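Side-chain contacts in oligogalacturonate lyase (Yersinia enterocolitica subsp. enterocolitica, PDB 3PE7), which cleaves oligogalacturonates by beta-elimination in the cytoplasm, probably with the help of its bound manganese ion: residues 343-348 and 372-377; 24-29 and 65-70; 170-175 and 193-198. All blocks are in the same frame, centred on the assembly; numbering follows the deposited sequence.

The three contacts sit in a seven-bladed beta-propeller. Interactions 1 and 2 are neighbours: strands 22-25 and 376-381 pair in one sheet, and L377 O probably accepts a hydrogen bond from L26 N at 2.8 Å. Interaction 3 lies on the opposite side of the chain's centre, with its own centre about 31 Å from that of interaction 1. Interaction 1 is partly buried and sets a loop aromatic ring on a proline. Interactions 2 and 3 are buried and join consecutive blades. Interaction 2 is purely aliphatic. Interaction 3 pairs a leucine-proline contact with an arginine methylene against a tyrosine oxygen. None has a hydrogen bond between its own two segments.

Interaction 1. Residues 343-348 and 372-377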
# COMPACT_ATOMS: atom_id res chain seq x y z
N LYS A 343 7.54 14.59 -6.39
CA LYS A 343 6.83 15.34 -7.43
C LYS A 343 5.72 14.49 -8.03
O LYS A 343 5.75 13.25 -7.97
CB LYS A 343 7.79 15.79 -8.55
CG LYS A 343 8.66 16.98 -8.15
CD LYS A 343 9.76 17.26 -9.17
CE LYS A 343 10.62 18.44 -8.72
NZ LYS A 343 11.72 18.76 -9.68
N VAL A 344 4.74 15.17 -8.62
CA VAL A 344 3.68 14.50 -9.35
C VAL A 344 4.16 14.15 -10.76
O VAL A 344 4.77 14.98 -11.45
CB VAL A 344 2.44 15.42 -9.41
CG1 VAL A 344 1.35 14.84 -10.32
CG2 VAL A 344 1.92 15.69 -8.00
N PHE A 345 3.94 12.91 -11.19
CA PHE A 345 4.12 12.59 -12.61
C PHE A 345 2.77 12.19 -13.19
O PHE A 345 2.06 11.36 -12.61
CB PHE A 345 5.11 11.44 -12.83
CG PHE A 345 6.56 11.82 -12.67
CD1 PHE A 345 7.40 11.91 -13.80
CD2 PHE A 345 7.09 12.07 -11.41
CE1 PHE A 345 8.74 12.24 -13.66
CE2 PHE A 345 8.46 12.40 -11.27
CZ PHE A 345 9.27 12.49 -12.38
N GLU A 346 2.43 12.77 -14.34
CA GLU A 346 1.17 12.48 -15.06
C GLU A 346 -0.07 12.49 -14.15
O GLU A 346 -0.96 11.61 -14.23
CB GLU A 346 1.29 11.17 -15.87
CG GLU A 346 2.41 11.17 -16.92
CD GLU A 346 2.47 9.91 -17.72
OE1 GLU A 346 1.48 9.59 -18.40
OE2 GLU A 346 3.51 9.22 -17.67
N GLY A 347 -0.13 13.50 -13.29
CA GLY A 347 -1.29 13.71 -12.42
C GLY A 347 -1.36 12.82 -11.19
O GLY A 347 -2.23 12.99 -10.35
N ASP A 348 -0.42 11.88 -11.08
CA ASP A 348 -0.47 10.90 -10.01
C ASP A 348 0.34 11.31 -8.78
O ASP A 348 1.57 11.47 -8.85
CB ASP A 348 -0.03 9.53 -10.52
CG ASP A 348 -0.44 8.44 -9.59
OD1 ASP A 348 0.17 8.36 -8.50
OD2 ASP A 348 -1.38 7.67 -9.93
N HIS A 372 16.88 9.41 -10.30
CA HIS A 372 17.67 9.36 -11.53
C HIS A 372 16.93 9.79 -12.79
O HIS A 372 17.44 9.60 -13.90
CB HIS A 372 18.28 7.96 -11.69
CG HIS A 372 19.13 7.55 -10.53
ND1 HIS A 372 19.00 6.33 -9.90
CD2 HIS A 372 20.11 8.22 -9.87
CE1 HIS A 372 19.87 6.25 -8.91
NE2 HIS A 372 20.55 7.39 -8.87
N GLY A 373 15.75 10.37 -12.61
CA GLY A 373 14.98 10.90 -13.73
C GLY A 373 13.50 10.69 -13.52
O GLY A 373 12.85 11.46 -12.82
N LYS A 374 12.96 9.63 -14.10
CA LYS A 374 11.57 9.29 -13.87
C LYS A 374 11.53 8.28 -12.72
O LYS A 374 12.57 7.72 -12.36
CB LYS A 374 10.95 8.72 -15.14
CG LYS A 374 10.90 9.75 -16.29
CD LYS A 374 10.48 9.07 -17.57
CE LYS A 374 10.41 10.05 -18.72
NZ LYS A 374 10.07 9.29 -19.96
N PRO A 375 10.33 8.04 -12.16
CA PRO A 375 10.18 6.97 -11.16
C PRO A 375 10.79 5.63 -11.62
O PRO A 375 10.61 5.22 -12.78
CB PRO A 375 8.67 6.84 -11.02
CG PRO A 375 8.18 8.25 -11.30
CD PRO A 375 9.05 8.73 -12.42
N ALA A 376 11.51 4.98 -10.71
CA ALA A 376 12.12 3.68 -10.98
C ALA A 376 12.05 2.84 -9.71
O ALA A 376 11.80 3.36 -8.62
CB ALA A 376 13.61 3.86 -11.45
N LEU A 377 12.28 1.54 -9.86
CA LEU A 377 12.30 0.61 -8.73
C LEU A 377 13.73 0.32 -8.27
O LEU A 377 14.65 0.17 -9.08
CB LEU A 377 11.60 -0.71 -9.10
CG LEU A 377 10.06 -0.66 -9.03
CD1 LEU A 377 9.48 -0.02 -10.28
CD2 LEU A 377 9.49 -2.05 -8.80
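F345 lays one face of its ring on P375. The two side chains come from opposite directions. CB of F345 only approaches the proline, 4.7 Å from P375 CG. At chi1 -77° the ring carbon CG is anti to the carbonyl carbon, and this sends the ring out to the other segment. F345 CG then lies 4.0 Å from P375 CD. On one flank F345 CD2 also meets P375 CG, at 4.0 Å. On the other flank F345 CE1 comes closest, 3.7 Å from P375 CD. Beside this same F345 CE1 lies K374 CG, at 4.2 Å. F345 CD1 and CE2 also lie against P375 CD. At the tip, F345 CZ reaches G373 O at 3.8 Å, obliquely to the ring.

P375 CD is therefore almost centred on the ring. It stands 3.6 Å from the centroid of the F345 ring and 6° off the normal, a CH-pi contact. This carbon is bonded to the proline nitrogen, so its hydrogens are probably somewhat polarised and suited to a pi face. The long arm of K374 leads away from the ring, and NZ bonds to D30 O.

F345 opens a type I' beta turn, closed by D348 N to F345 O at 3.0 Å. Its central residues, E346 and G347, both have the positive phi it needs. D348 OD1 accepts from the backbone N of Q350, a manganese ligand. The turn thus belongs to the loop that carries manganese ligands, and F345 rests it on the lead-in to strand 376-381, in the blade that closes the propeller ring.

Interaction 2. Residues 24-29 and 65-70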
# COMPACT_ATOMS: atom_id res chain seq x y z
N THR A 24 20.39 -1.72 -5.90
CA THR A 24 20.25 -2.11 -7.30
C THR A 24 19.00 -1.45 -7.86
O THR A 24 17.92 -1.61 -7.30
CB THR A 24 20.20 -3.64 -7.46
OG1 THR A 24 21.43 -4.19 -6.97
CG2 THR A 24 20.05 -4.02 -8.94
N ARG A 25 19.17 -0.69 -8.94
CA ARG A 25 18.04 -0.14 -9.69
C ARG A 25 17.58 -1.16 -10.73
O ARG A 25 18.40 -1.67 -11.51
CB ARG A 25 18.46 1.13 -10.41
CG ARG A 25 17.31 1.88 -11.08
CD ARG A 25 17.80 3.16 -11.68
NE ARG A 25 18.69 2.90 -12.81
CZ ARG A 25 19.57 3.78 -13.28
NH1 ARG A 25 19.69 4.97 -12.71
NH2 ARG A 25 20.33 3.45 -14.33
N LEU A 26 16.28 -1.43 -10.74
CA LEU A 26 15.74 -2.53 -11.54
C LEU A 26 15.16 -2.10 -12.88
O LEU A 26 15.01 -2.92 -13.78
CB LEU A 26 14.66 -3.26 -10.75
CG LEU A 26 15.01 -3.83 -9.37
CD1 LEU A 26 13.77 -4.44 -8.75
CD2 LEU A 26 16.11 -4.88 -9.47
N THR A 27 14.81 -0.82 -12.99
CA THR A 27 14.10 -0.31 -14.17
C THR A 27 14.80 0.94 -14.72
O THR A 27 15.51 1.64 -13.96
CB THR A 27 12.61 0.03 -13.83
OG1 THR A 27 12.58 1.02 -12.80
CG2 THR A 27 11.86 -1.22 -13.35
N PRO A 28 14.64 1.21 -16.02
CA PRO A 28 15.35 2.32 -16.65
C PRO A 28 14.66 3.66 -16.40
O PRO A 28 13.46 3.78 -16.69
CB PRO A 28 15.33 1.96 -18.14
CG PRO A 28 14.06 1.15 -18.32
CD PRO A 28 13.86 0.41 -17.01
N PRO A 29 15.40 4.67 -15.89
CA PRO A 29 14.76 5.91 -15.45
C PRO A 29 14.36 6.85 -16.59
O PRO A 29 14.00 8.00 -16.32
CB PRO A 29 15.81 6.53 -14.52
CG PRO A 29 17.12 6.00 -15.02
CD PRO A 29 16.80 4.59 -15.45
N LEU A 65 8.29 -8.99 -13.34
CA LEU A 65 9.73 -9.00 -13.55
C LEU A 65 10.33 -10.28 -12.96
O LEU A 65 10.15 -10.55 -11.76
CB LEU A 65 10.38 -7.76 -12.90
CG LEU A 65 11.90 -7.63 -12.86
CD1 LEU A 65 12.55 -7.75 -14.24
CD2 LEU A 65 12.30 -6.31 -12.19
N ASP A 66 11.02 -11.05 -13.80
CA ASP A 66 11.78 -12.21 -13.33
C ASP A 66 13.14 -11.68 -12.86
O ASP A 66 13.93 -11.19 -13.66
CB ASP A 66 11.95 -13.25 -14.44
CG ASP A 66 12.59 -14.54 -13.94
OD1 ASP A 66 13.62 -14.48 -13.24
OD2 ASP A 66 12.07 -15.62 -14.27
N LEU A 67 13.39 -11.76 -11.56
CA LEU A 67 14.58 -11.13 -10.97
C LEU A 67 15.87 -11.89 -11.26
O LEU A 67 16.96 -11.35 -11.09
CB LEU A 67 14.39 -10.92 -9.46
CG LEU A 67 13.24 -9.98 -9.06
CD1 LEU A 67 12.97 -10.15 -7.57
CD2 LEU A 67 13.57 -8.54 -9.37
N ASN A 68 15.74 -13.14 -11.71
CA ASN A 68 16.91 -13.93 -12.07
C ASN A 68 17.28 -13.70 -13.53
O ASN A 68 18.45 -13.57 -13.89
CB ASN A 68 16.63 -15.41 -11.80
CG ASN A 68 16.54 -15.72 -10.31
OD1 ASN A 68 15.55 -16.28 -9.85
ND2 ASN A 68 17.55 -15.34 -9.56
N THR A 69 16.26 -13.59 -14.36
CA THR A 69 16.45 -13.54 -15.79
C THR A 69 16.51 -12.08 -16.27
O THR A 69 17.03 -11.78 -17.35
CB THR A 69 15.32 -14.38 -16.41
OG1 THR A 69 15.80 -15.16 -17.50
CG2 THR A 69 14.15 -13.57 -16.77
N GLN A 70 16.00 -11.19 -15.42
CA GLN A 70 15.88 -9.75 -15.69
C GLN A 70 14.92 -9.45 -16.85
O GLN A 70 14.98 -8.40 -17.45
CB GLN A 70 17.25 -9.08 -15.87
CG GLN A 70 18.13 -9.32 -14.65
CD GLN A 70 19.50 -8.69 -14.70
OE1 GLN A 70 20.35 -9.01 -13.85
NE2 GLN A 70 19.74 -7.81 -15.67
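L26 meets both L65 and L67, and nothing but aliphatic carbon makes the contact. No hydrogen bond joins the two segments, and the nearest CA atoms, of L26 and Q70, stay 8.3 Å apart. The gap is bridged by branch ends. L65 CD2 comes in beside the root of L26, 4.1 Å from L26 CB. It also touches the end of the same side chain, 4.2 Å from L26 CD1. The second leucine reaches only that end: L67 CD2 lies 4.2 Å from L26 CD1. L26 CD1 is thus shared by two methyls of the facing segment. Both leucines cross L26 obliquely. The torsions differ between them. L65 has CG anti to the backbone N (chi1 173°), while L67 has CG anti to the carbonyl carbon (chi1 -62°), which brings its end back to L26.

The contact packs two adjacent blades of the propeller. L26 follows strand 22-25, which with strand 12-15 adds the N-terminal chain to the sheet of the C-terminal strand 376-381. This is the Velcro closure of the ring. L65 lies near the end of strand 61-66, in the next blade. L26 also touches L379 of its own sheet and L50 of the facing one.

Behind the leucines, D66 shapes the turn. Its OD1 accepts from N68 N at 2.9 Å, nearly in line with the C-O bond, and this makes an Asx turn. T69 N gives a second bond to D66 OD1 at 3.0 Å, from 53° out of the carboxylate plane. Two amides thus grip one oxygen. Beyond the turn, Q70 NE2 bonds to L9 O.

Interaction 3. Residues 170-175 and 193-198; sequences LMRVDL and PIYRPY
The Y195 ring and the R172 guanidinium do not stack. Their planes are 51° apart, and neither face of the ring is used between the two segments. The tyrosine meets the arginine through its phenol oxygen alone. Y195 OH lies 3.7 Å from R172 CD, which stands beyond the oxygen, roughly along the extended CZ-OH bond. The neighbouring chain atoms stay further off, R172 CG at 4.6 Å and R172 NE at 4.7 Å from Y195 OH. A methylene, not the charged end, is what touches the oxygen. The torsions of R172 explain this. At chi1 73° its CG sits between the backbone N and the carbonyl carbon, and the chain then runs extended to NE, which places CD in front of the phenol oxygen. The polar need of Y195 OH is met by E223, which bonds to it through OE1. The side chain of R172 touches E223 as well.

The other half of the contact is apolar. L170 and P193 lie alongside one another, their side chains running opposite ways. L170 CG lies 4.2 Å from P193 CB, and the branch L170 CD2 is also 4.2 Å from that atom. I142 adds to the packing on P193, and F205 to that on L170.

L170 and R172 belong to strand 168-174 of one four-stranded sheet. P193 and Y195 belong to strand 190-196, the first of the next. Such face-to-face packing of consecutive antiparallel sheets is what builds a beta-propeller, here one of seven blades.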
# COMPACT_ATOMS: atom_id res chain seq x y z
N LEU A 170 -19.11 0.07 2.88
CA LEU A 170 -18.00 -0.87 2.97
C LEU A 170 -18.54 -2.18 2.42
O LEU A 170 -19.46 -2.78 3.00
CB LEU A 170 -17.60 -1.02 4.44
CG LEU A 170 -16.24 -1.63 4.79
CD1 LEU A 170 -16.06 -1.56 6.31
CD2 LEU A 170 -16.13 -3.06 4.32
N MET A 171 -18.00 -2.60 1.28
CA MET A 171 -18.50 -3.76 0.56
C MET A 171 -17.63 -4.96 0.81
O MET A 171 -16.42 -4.85 0.93
CB MET A 171 -18.52 -3.49 -0.95
CG MET A 171 -19.46 -2.36 -1.37
SD MET A 171 -21.16 -2.74 -0.92
CE MET A 171 -21.42 -4.26 -1.83
N ARG A 172 -18.24 -6.14 0.86
CA ARG A 172 -17.44 -7.32 0.69
C ARG A 172 -17.91 -8.11 -0.52
O ARG A 172 -19.13 -8.23 -0.78
CB ARG A 172 -17.32 -8.13 1.98
CG ARG A 172 -18.52 -8.87 2.38
CD ARG A 172 -18.11 -10.08 3.21
NE ARG A 172 -19.15 -11.10 3.14
CZ ARG A 172 -20.19 -11.17 3.96
NH1 ARG A 172 -20.33 -10.30 4.95
NH2 ARG A 172 -21.09 -12.13 3.80
N VAL A 173 -16.93 -8.59 -1.27
CA VAL A 173 -17.15 -9.26 -2.54
C VAL A 173 -16.63 -10.70 -2.47
O VAL A 173 -15.50 -10.94 -2.01
CB VAL A 173 -16.46 -8.51 -3.72
CG1 VAL A 173 -16.50 -9.32 -5.02
CG2 VAL A 173 -17.10 -7.13 -3.95
N ASP A 174 -17.46 -11.64 -2.90
CA ASP A 174 -17.07 -13.04 -3.03
C ASP A 174 -16.38 -13.27 -4.37
O ASP A 174 -16.97 -13.04 -5.44
CB ASP A 174 -18.32 -13.92 -2.91
CG ASP A 174 -18.00 -15.40 -2.81
OD1 ASP A 174 -17.30 -15.94 -3.69
OD2 ASP A 174 -18.49 -16.02 -1.83
N LEU A 175 -15.13 -13.73 -4.31
CA LEU A 175 -14.33 -13.91 -5.52
C LEU A 175 -14.75 -15.08 -6.42
O LEU A 175 -14.46 -15.07 -7.63
CB LEU A 175 -12.84 -14.00 -5.19
CG LEU A 175 -12.09 -12.73 -4.75
CD1 LEU A 175 -10.66 -13.06 -4.42
CD2 LEU A 175 -12.14 -11.59 -5.81
N PRO A 193 -10.40 -0.07 3.92
CA PRO A 193 -10.81 -1.31 4.60
C PRO A 193 -9.78 -2.41 4.36
O PRO A 193 -9.32 -2.59 3.23
CB PRO A 193 -12.16 -1.65 3.96
CG PRO A 193 -12.05 -1.05 2.57
CD PRO A 193 -11.30 0.23 2.78
N ILE A 194 -9.43 -3.15 5.41
CA ILE A 194 -8.40 -4.17 5.31
C ILE A 194 -8.82 -5.37 6.18
O ILE A 194 -8.98 -5.22 7.39
CB ILE A 194 -7.00 -3.62 5.72
CG1 ILE A 194 -7.11 -2.69 6.94
CG2 ILE A 194 -6.29 -2.90 4.51
CD1 ILE A 194 -5.78 -2.17 7.55
N TYR A 195 -9.01 -6.52 5.55
CA TYR A 195 -9.22 -7.79 6.28
C TYR A 195 -8.03 -8.02 7.23
O TYR A 195 -6.89 -7.84 6.83
CB TYR A 195 -9.31 -8.98 5.32
CG TYR A 195 -10.71 -9.40 4.93
CD1 TYR A 195 -11.14 -9.32 3.60
CD2 TYR A 195 -11.59 -9.92 5.89
CE1 TYR A 195 -12.43 -9.72 3.24
CE2 TYR A 195 -12.86 -10.31 5.55
CZ TYR A 195 -13.28 -10.22 4.22
OH TYR A 195 -14.54 -10.64 3.90
N ARG A 196 -8.30 -8.45 8.46
CA ARG A 196 -7.23 -8.92 9.34
C ARG A 196 -6.67 -10.22 8.76
O ARG A 196 -7.43 -11.16 8.51
CB ARG A 196 -7.76 -9.19 10.75
CG ARG A 196 -6.66 -9.68 11.72
CD ARG A 196 -7.23 -9.83 13.14
NE ARG A 196 -6.20 -10.26 14.10
CZ ARG A 196 -6.49 -10.73 15.32
NH1 ARG A 196 -5.52 -11.07 16.16
NH2 ARG A 196 -7.77 -10.87 15.69
N PRO A 197 -5.34 -10.28 8.52
CA PRO A 197 -4.79 -11.54 8.04
C PRO A 197 -5.17 -12.71 8.96
O PRO A 197 -5.06 -12.60 10.19
CB PRO A 197 -3.27 -11.30 8.08
CG PRO A 197 -3.12 -9.84 7.84
CD PRO A 197 -4.31 -9.23 8.58
N TYR A 198 -5.63 -13.81 8.36
CA TYR A 198 -6.00 -15.07 9.06
C TYR A 198 -7.18 -14.95 10.01
O TYR A 198 -7.42 -15.86 10.83
CB TYR A 198 -4.75 -15.69 9.75
CG TYR A 198 -3.57 -15.71 8.81
CD1 TYR A 198 -3.51 -16.60 7.75
CD2 TYR A 198 -2.53 -14.78 8.95
CE1 TYR A 198 -2.43 -16.58 6.87
CE2 TYR A 198 -1.47 -14.75 8.08
CZ TYR A 198 -1.41 -15.64 7.04
OH TYR A 198 -0.34 -15.62 6.18